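Long-range contacts in lectin 2 (Agrocybe aegerita, PDB 4TQJ), which binds non-reducing terminal N-acetylglucosamine and folds as a seven-bladed beta-propeller: residues 193-198 / 215-220; 210-215 / 260-265; 337-342 / 389-394; 358-363 / 375-380. The protein carries 1 engineered substitution. All blocks are in the same frame, centred on the assembly; numbering follows the deposited sequence.

Interaction 1 (193-198 / 215-220)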
loop_
_atom_site.group_PDB
_atom_site.type_symbol
_atom_site.label_atom_id
_atom_site.label_comp_id
_atom_site.label_asym_id
_atom_site.label_seq_id
_atom_site.Cartn_x
_atom_site.Cartn_y
_atom_site.Cartn_z
ATOM N N LYS A 193 19.123 5.170 38.080
ATOM C CA LYS A 193 19.953 4.029 38.429
ATOM C C LYS A 193 19.514 2.688 37.827
ATOM O O LYS A 193 20.202 1.697 37.999
ATOM C CB LYS A 193 20.089 3.942 39.955
ATOM C CG LYS A 193 20.369 5.321 40.580
ATOM C CD LYS A 193 21.354 5.251 41.718
ATOM C CE LYS A 193 22.583 4.460 41.334
ATOM N NZ LYS A 193 23.837 5.255 41.397
ATOM N N HIS A 194 18.393 2.660 37.097
ATOM C CA HIS A 194 17.924 1.411 36.502
ATOM C C HIS A 194 17.100 1.627 35.240
ATOM O O HIS A 194 16.429 2.637 35.106
ATOM C CB HIS A 194 17.005 0.638 37.454
ATOM C CG HIS A 194 17.467 0.595 38.877
ATOM N ND1 HIS A 194 18.370 -0.337 39.334
ATOM C CD2 HIS A 194 17.113 1.339 39.953
ATOM C CE1 HIS A 194 18.570 -0.154 40.629
ATOM N NE2 HIS A 194 17.813 0.851 41.029
ATOM N N VAL A 195 17.138 0.653 34.338
ATOM C CA VAL A 195 16.112 0.550 33.305
ATOM C C VAL A 195 14.918 -0.100 33.985
ATOM O O VAL A 195 15.067 -1.132 34.642
ATOM C CB VAL A 195 16.570 -0.318 32.115
ATOM C CG1 VAL A 195 15.454 -0.425 31.057
ATOM C CG2 VAL A 195 17.851 0.233 31.498
ATOM N N PHE A 196 13.747 0.522 33.862
ATOM C CA PHE A 196 12.526 0.018 34.474
ATOM C C PHE A 196 11.601 -0.460 33.366
ATOM O O PHE A 196 11.603 0.099 32.269
ATOM C CB PHE A 196 11.774 1.127 35.241
ATOM C CG PHE A 196 12.476 1.629 36.485
ATOM C CD1 PHE A 196 12.332 0.965 37.700
ATOM C CD2 PHE A 196 13.256 2.782 36.446
ATOM C CE1 PHE A 196 12.965 1.430 38.860
ATOM C CE2 PHE A 196 13.890 3.252 37.597
ATOM C CZ PHE A 196 13.744 2.574 38.807
ATOM N N ILE A 197 10.799 -1.472 33.656
ATOM C CA ILE A 197 9.731 -1.894 32.756
ATOM C C ILE A 197 8.401 -1.810 33.496
ATOM O O ILE A 197 8.330 -2.142 34.679
ATOM C CB ILE A 197 9.904 -3.353 32.306
ATOM C CG1 ILE A 197 11.261 -3.571 31.643
ATOM C CG2 ILE A 197 8.759 -3.771 31.366
ATOM C CD1 ILE A 197 11.436 -2.837 30.347
ATOM N N SER A 198 7.359 -1.345 32.812
ATOM C CA SER A 198 5.991 -1.545 33.276
ATOM C C SER A 198 5.263 -2.373 32.247
ATOM O O SER A 198 5.054 -1.921 31.117
ATOM C CB SER A 198 5.253 -0.227 33.456
ATOM O OG SER A 198 5.597 0.352 34.686
ATOM N N ASN A 215 22.152 -0.467 34.630
ATOM C CA ASN A 215 23.054 -0.010 33.581
ATOM C C ASN A 215 22.247 0.784 32.537
ATOM O O ASN A 215 21.032 0.971 32.688
ATOM C CB ASN A 215 23.787 -1.202 32.936
ATOM C CG ASN A 215 25.240 -0.875 32.564
ATOM O OD1 ASN A 215 25.554 0.239 32.149
ATOM N ND2 ASN A 215 26.129 -1.863 32.712
ATOM N N PHE A 216 22.929 1.270 31.506
ATOM C CA PHE A 216 22.311 2.097 30.480
ATOM C C PHE A 216 21.680 3.384 31.023
ATOM O O PHE A 216 20.828 3.982 30.368
ATOM C CB PHE A 216 21.260 1.301 29.685
ATOM C CG PHE A 216 21.821 0.122 28.941
ATOM C CD1 PHE A 216 22.667 0.302 27.854
ATOM C CD2 PHE A 216 21.491 -1.171 29.315
ATOM C CE1 PHE A 216 23.176 -0.788 27.161
ATOM C CE2 PHE A 216 21.995 -2.262 28.630
ATOM C CZ PHE A 216 22.846 -2.080 27.555
ATOM N N CYS A 217 22.097 3.827 32.203
ATOM C CA CYS A 217 21.480 5.000 32.811
ATOM C C CYS A 217 22.503 6.056 33.215
ATOM O O CYS A 217 23.696 5.778 33.369
ATOM C CB CYS A 217 20.651 4.596 34.034
ATOM S SG CYS A 217 19.217 3.616 33.637
ATOM N N ILE A 218 22.023 7.269 33.403
ATOM C CA ILE A 218 22.913 8.389 33.678
ATOM C C ILE A 218 23.755 8.153 34.945
ATOM O O ILE A 218 24.926 8.518 34.992
ATOM C CB ILE A 218 22.123 9.709 33.737
ATOM C CG1 ILE A 218 23.072 10.905 33.872
ATOM C CG2 ILE A 218 21.039 9.655 34.826
ATOM C CD1 ILE A 218 22.424 12.203 33.472
ATOM N N ASP A 219 23.166 7.507 35.949
ATOM C CA ASP A 219 23.884 7.217 37.188
ATOM C C ASP A 219 24.080 5.727 37.423
ATOM O O ASP A 219 24.228 5.280 38.563
ATOM C CB ASP A 219 23.196 7.883 38.386
ATOM C CG ASP A 219 23.483 9.355 38.455
ATOM O OD1 ASP A 219 24.501 9.769 37.859
ATOM O OD2 ASP A 219 22.707 10.099 39.086
ATOM N N ALA A 220 24.071 4.972 36.327
ATOM C CA ALA A 220 24.486 3.578 36.325
ATOM C C ALA A 220 25.178 3.300 35.001
ATOM O O ALA A 220 24.531 2.943 34.015
ATOM C CB ALA A 220 23.300 2.651 36.506
#
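Asn215 begins the connection between two blades of a beta-propeller, and its carbonyl leans on the first residue of strand 195-198, with Asn215 O 3.5 Å from Val195 CG2. The side chain starts away from the strand, and its OD1 accepts from the backbone N of Phe216 (2.9 Å) and from NE1 of Trp223, two bonds that fix the orientation of the group. Phe216 follows, its CB 4.0 Å from the same valine methyl. Because Val195 carries CG1 anti to its own nitrogen (chi1 179°), CG2 is the branch left to meet the loop. Phe190 of the same blade and Ile243 of the next one also pack on the Phe216 side chain, which therefore sits in the seam between blades. Cys217 directs its side chain at the backbone just ahead of strand 195-198, bringing SG to 3.3 Å from His194 O. From Cys217 to Ala220 the loop makes a type I turn, with Ala220 N bonded to Cys217 O. Within this turn Asp219 presents its carbonyl rather than its carboxylate to the exposed Lys193: NZ donates to Asp219 O over 2.9 Å, lying in the carbonyl plane, after a lysine chain bent at each torsion beyond chi1. Ala220 completes the contact, its CB pointing at the lysine backbone and coming within 3.6 Å of Lys193 O.

Interaction 2 (210-215 / 260-265)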
loop_
_atom_site.group_PDB
_atom_site.type_symbol
_atom_site.label_atom_id
_atom_site.label_comp_id
_atom_site.label_asym_id
_atom_site.label_seq_id
_atom_site.Cartn_x
_atom_site.Cartn_y
_atom_site.Cartn_z
ATOM N N LYS A 210 9.209 -1.951 37.493
ATOM C CA LYS A 210 10.147 -2.838 38.143
ATOM C C LYS A 210 11.507 -2.645 37.481
ATOM O O LYS A 210 11.587 -2.477 36.263
ATOM C CB LYS A 210 9.667 -4.274 37.990
ATOM C CG LYS A 210 10.744 -5.267 37.604
ATOM C CD LYS A 210 11.180 -6.099 38.796
ATOM C CE LYS A 210 12.001 -7.302 38.350
ATOM N NZ LYS A 210 12.155 -8.268 39.477
ATOM N N SER A 211 12.563 -2.651 38.288
ATOM C CA SER A 211 13.911 -2.501 37.770
ATOM C C SER A 211 14.351 -3.787 37.087
ATOM O O SER A 211 14.137 -4.869 37.625
ATOM C CB SER A 211 14.888 -2.158 38.905
ATOM O OG SER A 211 16.228 -2.173 38.434
ATOM N N VAL A 212 14.981 -3.675 35.918
ATOM C CA VAL A 212 15.442 -4.861 35.203
ATOM C C VAL A 212 16.929 -4.871 34.839
ATOM O O VAL A 212 17.484 -5.936 34.588
ATOM C CB VAL A 212 14.639 -5.110 33.908
ATOM C CG1 VAL A 212 13.176 -5.415 34.232
ATOM C CG2 VAL A 212 14.786 -3.917 32.959
ATOM N N ILE A 213 17.554 -3.701 34.767
ATOM C CA ILE A 213 18.993 -3.615 34.487
ATOM C C ILE A 213 19.591 -2.472 35.289
ATOM O O ILE A 213 18.987 -1.400 35.399
ATOM C CB ILE A 213 19.302 -3.367 32.988
ATOM C CG1 ILE A 213 18.568 -4.358 32.082
ATOM C CG2 ILE A 213 20.813 -3.444 32.719
ATOM C CD1 ILE A 213 18.546 -3.923 30.631
ATOM N N ASP A 214 20.774 -2.697 35.857
ATOM C CA ASP A 214 21.464 -1.654 36.608
ATOM C C ASP A 214 22.566 -1.079 35.734
ATOM O O ASP A 214 23.756 -1.209 36.039
ATOM C CB ASP A 214 22.054 -2.209 37.914
ATOM C CG ASP A 214 20.996 -2.793 38.837
ATOM O OD1 ASP A 214 19.814 -2.413 38.721
ATOM O OD2 ASP A 214 21.350 -3.633 39.689
ATOM N N ASN A 215 22.152 -0.467 34.630
ATOM C CA ASN A 215 23.054 -0.010 33.581
ATOM C C ASN A 215 22.247 0.784 32.537
ATOM O O ASN A 215 21.032 0.971 32.688
ATOM C CB ASN A 215 23.787 -1.202 32.936
ATOM C CG ASN A 215 25.240 -0.875 32.564
ATOM O OD1 ASN A 215 25.554 0.239 32.149
ATOM N ND2 ASN A 215 26.129 -1.863 32.712
ATOM N N GLY A 260 11.026 -10.454 29.375
ATOM C CA GLY A 260 11.303 -9.197 30.047
ATOM C C GLY A 260 12.337 -9.327 31.145
ATOM O O GLY A 260 12.514 -8.412 31.945
ATOM N N VAL A 261 13.026 -10.461 31.191
ATOM C CA VAL A 261 14.188 -10.593 32.066
ATOM C C VAL A 261 15.470 -10.413 31.250
ATOM O O VAL A 261 15.681 -11.125 30.256
ATOM C CB VAL A 261 14.234 -11.979 32.750
ATOM C CG1 VAL A 261 15.443 -12.058 33.686
ATOM C CG2 VAL A 261 12.934 -12.256 33.517
ATOM N N PHE A 262 16.341 -9.499 31.686
ATOM C CA PHE A 262 17.561 -9.182 30.939
ATOM C C PHE A 262 18.844 -9.780 31.502
ATOM O O PHE A 262 19.048 -9.801 32.718
ATOM C CB PHE A 262 17.700 -7.664 30.761
ATOM C CG PHE A 262 16.628 -7.077 29.888
ATOM C CD1 PHE A 262 16.830 -6.932 28.533
ATOM C CD2 PHE A 262 15.391 -6.744 30.421
ATOM C CE1 PHE A 262 15.830 -6.427 27.717
ATOM C CE2 PHE A 262 14.385 -6.235 29.614
ATOM C CZ PHE A 262 14.605 -6.079 28.263
ATOM N N GLY A 263 19.698 -10.260 30.597
ATOM C CA GLY A 263 20.978 -10.842 30.941
ATOM C C GLY A 263 22.077 -9.810 31.153
ATOM O O GLY A 263 21.828 -8.606 31.153
ATOM N N GLN A 264 23.302 -10.280 31.349
ATOM C CA GLN A 264 24.406 -9.374 31.638
ATOM C C GLN A 264 24.693 -8.437 30.461
ATOM O O GLN A 264 24.444 -8.769 29.302
ATOM C CB GLN A 264 25.663 -10.144 32.047
ATOM C CG GLN A 264 26.137 -11.145 31.023
ATOM C CD GLN A 264 27.405 -11.870 31.451
ATOM O OE1 GLN A 264 27.424 -13.105 31.553
ATOM N NE2 GLN A 264 28.481 -11.104 31.694
ATOM N N VAL A 265 25.215 -7.260 30.778
ATOM C CA VAL A 265 25.479 -6.239 29.774
ATOM C C VAL A 265 26.867 -6.419 29.183
ATOM O O VAL A 265 27.873 -6.258 29.883
ATOM C CB VAL A 265 25.360 -4.852 30.399
ATOM C CG1 VAL A 265 25.721 -3.770 29.393
ATOM C CG2 VAL A 265 23.948 -4.660 30.953
HETATM O O HOH W 1 16.145 -8.414 34.362
HETATM O O HOH W 2 19.678 -7.612 34.641
#
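Ile213 and Phe262 form the apolar heart of this contact. The isoleucine CG1 lies 3.7 Å from Phe262 CB, and the chain continues extended (chi2 165°), which carries CD1 onto the ring in an off-centre CH-pi contact, 4.3 Å from the centroid. Its other branch, CG2, meets Val265 CG2 at 3.8 Å, the two side chains crossing at about a right angle. One step earlier, Val212 adds CG2 near Phe262 CD2 (3.8 Å), while its CG1 rests by the carbonyl oxygen of Gly260. At the far end the Asn215 amide contributes packing, its ND2 3.8 Å from Val265 CG1, while OD1 of the same amide is held by Trp223 NE1. Two waters supply the polar link: both donate to Val212 O, at 2.8 Å each, and one of them accepts from Phe262 N while the other donates to Phe262 O. Here the outermost strand of one propeller blade meets the hairpin loop ahead of the outermost strand of the next, so two blades touch at their outer edges. The first strand carries a classic beta bulge here: Val212 and Ile213 both face Val195, and both side chains point toward 260-265 instead of alternating. In the second shell, Ile243 packs on both Ile213 and Phe262, and Ala254 on Ile213 and Val265, while Trp252 lies against Val265. The loop is shaped by its own asparagines, Asn256 OD1 accepting from Gly260 N and Asn257 OD1 from Val261 N.

Interaction 3 (337-342 / 389-394)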
loop_
_atom_site.group_PDB
_atom_site.type_symbol
_atom_site.label_atom_id
_atom_site.label_comp_id
_atom_site.label_asym_id
_atom_site.label_seq_id
_atom_site.Cartn_x
_atom_site.Cartn_y
_atom_site.Cartn_z
ATOM N N LYS A 337 20.783 20.476 9.598
ATOM C CA LYS A 337 20.123 20.853 8.352
ATOM C C LYS A 337 19.525 19.691 7.596
ATOM O O LYS A 337 18.554 19.851 6.853
ATOM C CB LYS A 337 21.101 21.565 7.419
ATOM C CG LYS A 337 21.536 22.927 7.882
ATOM C CD LYS A 337 22.285 23.651 6.774
ATOM C CE LYS A 337 22.622 25.067 7.206
ATOM N NZ LYS A 337 23.296 25.116 8.545
ATOM N N HIS A 338 20.126 18.520 7.748
ATOM C CA HIS A 338 19.771 17.409 6.881
ATOM C C HIS A 338 19.102 16.288 7.665
ATOM O O HIS A 338 19.277 16.167 8.884
ATOM C CB HIS A 338 20.999 16.925 6.098
ATOM C CG HIS A 338 21.778 18.038 5.464
ATOM N ND1 HIS A 338 23.126 18.227 5.684
ATOM C CD2 HIS A 338 21.396 19.024 4.618
ATOM C CE1 HIS A 338 23.539 19.284 5.005
ATOM N NE2 HIS A 338 22.508 19.788 4.352
ATOM N N ARG A 339 18.299 15.495 6.968
ATOM C CA ARG A 339 17.570 14.416 7.611
ATOM C C ARG A 339 18.005 13.099 7.004
ATOM O O ARG A 339 18.011 12.947 5.789
ATOM C CB ARG A 339 16.067 14.611 7.431
ATOM C CG ARG A 339 15.474 15.731 8.274
ATOM C CD ARG A 339 13.959 15.817 8.092
ATOM N NE ARG A 339 13.349 16.805 8.987
ATOM C CZ ARG A 339 13.116 18.075 8.662
ATOM N NH1 ARG A 339 13.435 18.517 7.459
ATOM N NH2 ARG A 339 12.558 18.903 9.539
ATOM N N ARG A 340 18.381 12.143 7.846
ATOM C CA ARG A 340 18.710 10.814 7.344
ATOM C C ARG A 340 17.850 9.723 7.984
ATOM O O ARG A 340 17.471 9.827 9.152
ATOM C CB ARG A 340 20.207 10.526 7.501
ATOM C CG ARG A 340 21.067 11.296 6.479
ATOM C CD ARG A 340 22.500 11.465 6.959
ATOM N NE ARG A 340 22.584 12.478 8.012
ATOM C CZ ARG A 340 23.713 12.827 8.621
ATOM N NH1 ARG A 340 24.849 12.247 8.281
ATOM N NH2 ARG A 340 23.707 13.753 9.568
ATOM N N PHE A 341 17.535 8.699 7.193
ATOM C CA PHE A 341 16.678 7.608 7.633
ATOM C C PHE A 341 17.240 6.274 7.175
ATOM O O PHE A 341 17.889 6.172 6.125
ATOM C CB PHE A 341 15.253 7.753 7.075
ATOM C CG PHE A 341 14.679 9.144 7.190
ATOM C CD1 PHE A 341 13.820 9.468 8.218
ATOM C CD2 PHE A 341 14.998 10.127 6.254
ATOM C CE1 PHE A 341 13.275 10.754 8.314
ATOM C CE2 PHE A 341 14.464 11.407 6.351
ATOM C CZ PHE A 341 13.593 11.715 7.378
ATOM N N VAL A 342 16.978 5.251 7.970
ATOM C CA VAL A 342 17.340 3.885 7.629
ATOM C C VAL A 342 16.056 3.059 7.697
ATOM O O VAL A 342 15.596 2.694 8.783
ATOM C CB VAL A 342 18.411 3.329 8.580
ATOM C CG1 VAL A 342 18.864 1.946 8.120
ATOM C CG2 VAL A 342 19.607 4.311 8.688
ATOM N N TRP A 389 12.922 23.250 4.194
ATOM C CA TRP A 389 12.681 22.166 5.132
ATOM C C TRP A 389 13.534 22.254 6.390
ATOM O O TRP A 389 14.054 21.244 6.879
ATOM C CB TRP A 389 12.849 20.829 4.424
ATOM C CG TRP A 389 11.701 20.550 3.499
ATOM C CD1 TRP A 389 11.645 20.780 2.146
ATOM C CD2 TRP A 389 10.435 20.005 3.867
ATOM N NE1 TRP A 389 10.414 20.403 1.655
ATOM C CE2 TRP A 389 9.655 19.919 2.693
ATOM C CE3 TRP A 389 9.883 19.573 5.074
ATOM C CZ2 TRP A 389 8.353 19.425 2.698
ATOM C CZ3 TRP A 389 8.592 19.088 5.077
ATOM C CH2 TRP A 389 7.842 19.012 3.895
ATOM N N ALA A 390 13.667 23.466 6.913
ATOM C CA ALA A 390 14.428 23.681 8.135
ATOM C C ALA A 390 13.805 22.889 9.271
ATOM O O ALA A 390 12.592 22.887 9.432
ATOM C CB ALA A 390 14.482 25.159 8.494
ATOM N N PRO A 391 14.645 22.203 10.054
ATOM C CA PRO A 391 14.257 21.420 11.237
ATOM C C PRO A 391 13.570 22.279 12.291
ATOM O O PRO A 391 12.791 21.749 13.076
ATOM C CB PRO A 391 15.601 20.898 11.758
ATOM C CG PRO A 391 16.438 20.776 10.518
ATOM C CD PRO A 391 16.051 21.973 9.676
ATOM N N GLU A 392 13.834 23.584 12.300
ATOM C CA GLU A 392 13.194 24.465 13.272
ATOM C C GLU A 392 11.701 24.680 13.008
ATOM O O GLU A 392 10.928 24.976 13.930
ATOM C CB GLU A 392 13.897 25.827 13.311
ATOM C CG GLU A 392 15.290 25.787 13.877
ATOM C CD GLU A 392 16.326 25.314 12.872
ATOM O OE1 GLU A 392 16.035 25.303 11.653
ATOM O OE2 GLU A 392 17.441 24.946 13.308
ATOM N N THR A 393 11.302 24.522 11.748
ATOM C CA THR A 393 9.985 24.950 11.296
ATOM C C THR A 393 9.186 23.837 10.609
ATOM O O THR A 393 7.992 23.982 10.370
ATOM C CB THR A 393 10.143 26.104 10.297
ATOM O OG1 THR A 393 11.022 25.687 9.247
ATOM C CG2 THR A 393 10.757 27.318 10.982
ATOM N N THR A 394 9.851 22.740 10.272
ATOM C CA THR A 394 9.200 21.619 9.597
ATOM C C THR A 394 9.498 20.328 10.346
ATOM O O THR A 394 10.455 20.263 11.105
ATOM C CB THR A 394 9.691 21.457 8.152
ATOM O OG1 THR A 394 11.112 21.234 8.144
ATOM C CG2 THR A 394 9.346 22.704 7.318
#
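Arg339 reaches the loop 389-394 by straightening: its chain stays extended from CG to NE (chi3 175°), and the guanidinium arrives among backbone carbonyls. Thr394, with chi1 at 59°, tucks OG1 between its own nitrogen and carbonyl carbon, where the hydroxyl meets that guanidinium. In the beta-propeller this joins the innermost strand of one blade, 339-343, to the loop that enters the innermost strand of the next, 395-399. Two separate nitrogens do the gripping. NH1 donates to Trp389 O at 2.9 Å and NH2 to Thr394 OG1 at 3.1 Å, each with an N-H...O angle of 146° and each acceptor tilted out of the guanidinium plane. Such a two-pronged hold should restrict rotation of the group. Thr394 O also lies near NH2, but at a poor angle for bonding. Pro391 packs obliquely by the same nitrogen, its CA 3.5 Å from NH2, and its CG comes within 4.3 Å of Lys337 CA. Cys396 of the following strand packs on the side chains of both Arg339 and Trp389. The loop that receives the arginine is itself wound tightly about Ala390 O, which accepts from the backbone nitrogens of Thr393 and Thr394. The threonine hydroxyl relays the arginine's grip to the same atom: Thr394 OG1 donates to Ala390 O at 2.6 Å, from above the carbonyl plane.

Interaction 4 (358-363 / 375-380)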
loop_
_atom_site.group_PDB
_atom_site.type_symbol
_atom_site.label_atom_id
_atom_site.label_comp_id
_atom_site.label_asym_id
_atom_site.label_seq_id
_atom_site.Cartn_x
_atom_site.Cartn_y
_atom_site.Cartn_z
ATOM N N GLU A 358 21.163 18.972 1.036
ATOM C CA GLU A 358 21.112 20.423 0.894
ATOM C C GLU A 358 20.131 20.824 -0.204
ATOM O O GLU A 358 19.281 21.681 0.004
ATOM C CB GLU A 358 22.507 20.995 0.589
ATOM C CG GLU A 358 22.584 22.509 0.673
ATOM C CD GLU A 358 22.574 23.036 2.098
ATOM O OE1 GLU A 358 22.407 22.246 3.047
ATOM O OE2 GLU A 358 22.741 24.255 2.278
ATOM N N LYS A 359 20.255 20.185 -1.362
ATOM C CA LYS A 359 19.462 20.540 -2.537
ATOM C C LYS A 359 18.813 19.316 -3.187
ATOM O O LYS A 359 18.000 19.448 -4.107
ATOM C CB LYS A 359 20.352 21.235 -3.573
ATOM C CG LYS A 359 21.363 22.211 -2.977
ATOM C CD LYS A 359 20.703 23.262 -2.076
ATOM C CE LYS A 359 20.206 24.460 -2.861
ATOM N NZ LYS A 359 21.304 25.114 -3.647
ATOM N N GLU A 360 19.185 18.130 -2.712
ATOM C CA GLU A 360 18.688 16.882 -3.270
ATOM C C GLU A 360 18.335 15.865 -2.188
ATOM O O GLU A 360 18.952 15.833 -1.123
ATOM C CB GLU A 360 19.744 16.249 -4.178
ATOM C CG GLU A 360 19.853 16.834 -5.559
ATOM C CD GLU A 360 20.766 16.005 -6.435
ATOM O OE1 GLU A 360 21.979 15.961 -6.145
ATOM O OE2 GLU A 360 20.272 15.382 -7.402
ATOM N N THR A 361 17.352 15.025 -2.484
ATOM C CA THR A 361 17.071 13.839 -1.686
ATOM C C THR A 361 17.716 12.629 -2.360
ATOM O O THR A 361 17.372 12.281 -3.489
ATOM C CB THR A 361 15.564 13.607 -1.558
ATOM O OG1 THR A 361 15.007 14.592 -0.673
ATOM C CG2 THR A 361 15.278 12.205 -1.015
ATOM N N LEU A 362 18.670 12.009 -1.671
ATOM C CA LEU A 362 19.438 10.905 -2.229
ATOM C C LEU A 362 19.090 9.586 -1.565
ATOM O O LEU A 362 18.608 9.547 -0.432
ATOM C CB LEU A 362 20.933 11.156 -2.056
ATOM C CG LEU A 362 21.472 12.481 -2.593
ATOM C CD1 LEU A 362 22.985 12.516 -2.406
ATOM C CD2 LEU A 362 21.109 12.631 -4.046
ATOM N N VAL A 363 19.355 8.499 -2.266
ATOM C CA VAL A 363 18.992 7.203 -1.745
ATOM C C VAL A 363 20.052 6.205 -2.171
ATOM O O VAL A 363 20.643 6.329 -3.240
ATOM C CB VAL A 363 17.573 6.792 -2.248
ATOM C CG1 VAL A 363 17.580 6.580 -3.745
ATOM C CG2 VAL A 363 17.067 5.541 -1.548
ATOM N N VAL A 375 24.691 5.541 -4.918
ATOM C CA VAL A 375 23.783 6.586 -4.475
ATOM C C VAL A 375 23.095 7.152 -5.694
ATOM O O VAL A 375 23.695 7.264 -6.755
ATOM C CB VAL A 375 24.535 7.718 -3.754
ATOM C CG1 VAL A 375 23.591 8.842 -3.392
ATOM C CG2 VAL A 375 25.252 7.173 -2.513
ATOM N N LYS A 376 21.828 7.500 -5.542
ATOM C CA LYS A 376 21.037 7.987 -6.656
ATOM C C LYS A 376 20.231 9.198 -6.248
ATOM O O LYS A 376 19.742 9.275 -5.129
ATOM C CB LYS A 376 20.100 6.884 -7.163
ATOM C CG LYS A 376 20.777 5.882 -8.077
ATOM C CD LYS A 376 19.756 4.992 -8.778
ATOM C CE LYS A 376 19.136 4.010 -7.801
ATOM N NZ LYS A 376 20.217 3.245 -7.087
ATOM N N ALA A 377 20.097 10.152 -7.159
ATOM C CA ALA A 377 19.230 11.297 -6.919
ATOM C C ALA A 377 17.793 10.873 -7.148
ATOM O O ALA A 377 17.411 10.543 -8.266
ATOM C CB ALA A 377 19.597 12.446 -7.853
ATOM N N LEU A 378 16.996 10.873 -6.088
ATOM C CA LEU A 378 15.604 10.462 -6.169
ATOM C C LEU A 378 14.686 11.646 -6.479
ATOM O O LEU A 378 13.752 11.511 -7.269
ATOM C CB LEU A 378 15.187 9.758 -4.868
ATOM C CG LEU A 378 13.723 9.478 -4.514
ATOM C CD1 LEU A 378 13.085 8.448 -5.438
ATOM C CD2 LEU A 378 13.658 8.988 -3.074
ATOM N N THR A 379 14.950 12.796 -5.859
ATOM C CA THR A 379 14.161 14.015 -6.113
ATOM C C THR A 379 14.767 15.284 -5.476
ATOM O O THR A 379 15.503 15.203 -4.492
ATOM C CB THR A 379 12.694 13.859 -5.639
ATOM O OG1 THR A 379 11.969 15.065 -5.904
ATOM C CG2 THR A 379 12.636 13.565 -4.149
ATOM N N ASN A 380 14.469 16.449 -6.051
ATOM C CA ASN A 380 14.865 17.722 -5.447
ATOM C C ASN A 380 14.007 18.042 -4.237
ATOM O O ASN A 380 14.401 18.817 -3.374
ATOM C CB ASN A 380 14.751 18.882 -6.443
ATOM C CG ASN A 380 15.814 18.844 -7.520
ATOM O OD1 ASN A 380 16.951 18.438 -7.279
ATOM N ND2 ASN A 380 15.448 19.275 -8.723
#
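Leu378 and Val363 meet on one face of an antiparallel hairpin, with Val363 CG1 4.1 Å from Leu378 CB. Beside them the Thr361 side chain runs in the same direction as Leu378; chi1 of -73° sets its methyl anti to the threonine nitrogen, where CG2 meets Leu378 CD2. Leu362 lies on the other face, its CB 3.8 Å from Val375 CG1 and its CD2 against Ala377. The backbone holds these layers in place. Val363 and Lys376 form a hydrogen-bonded pair: Val363 N donates to Lys376 O at 3.0 Å and Lys376 N to Val363 O at 2.8 Å. A classic beta bulge then shifts the register: Thr361 O accepts from Leu378 N at 3.0 Å and, weakly, from Thr379 N, whereas Thr361 N donates to Thr379 O at 2.7 Å. Further out, Glu360 CG passes 3.7 Å from Asn380 OD1. The two threonine hydroxyls find their partners just beyond the hairpin strand, Thr361 OG1 bonding to Asp381 O and Thr379 OG1 to Asp381 N. Strands 361-364 and 376-379 are the outer half of a four-stranded propeller blade. Strand 352-356 flanks 361-364 on the inner side, its Ile354 touching Thr361 and Leu378, and at the blade's outer edge Leu378 also packs on Val36 of the second subunit.

In the fold
Followed from the N terminus, interaction 1 closes a loop of 16 residues between 193-198 and 215-220, folding an interblade connection back onto its blade. Interaction 2 starts inside that loop and ends beyond it, at 260-265, so the two cross; they share Asn215, touch through His194 and Asp214, and bind one blade to the next. Interaction 3 opens after both have closed, its centre about 30 Å from that of interaction 1, and spans from an inner strand to the entry of the blade in which C-terminal strand 395-399 joins three N-terminal strands. Nested within it, interaction 4 closes the outer hairpin of the blade that begins with strand 339-343, and His338 and Glu358 connect the pair.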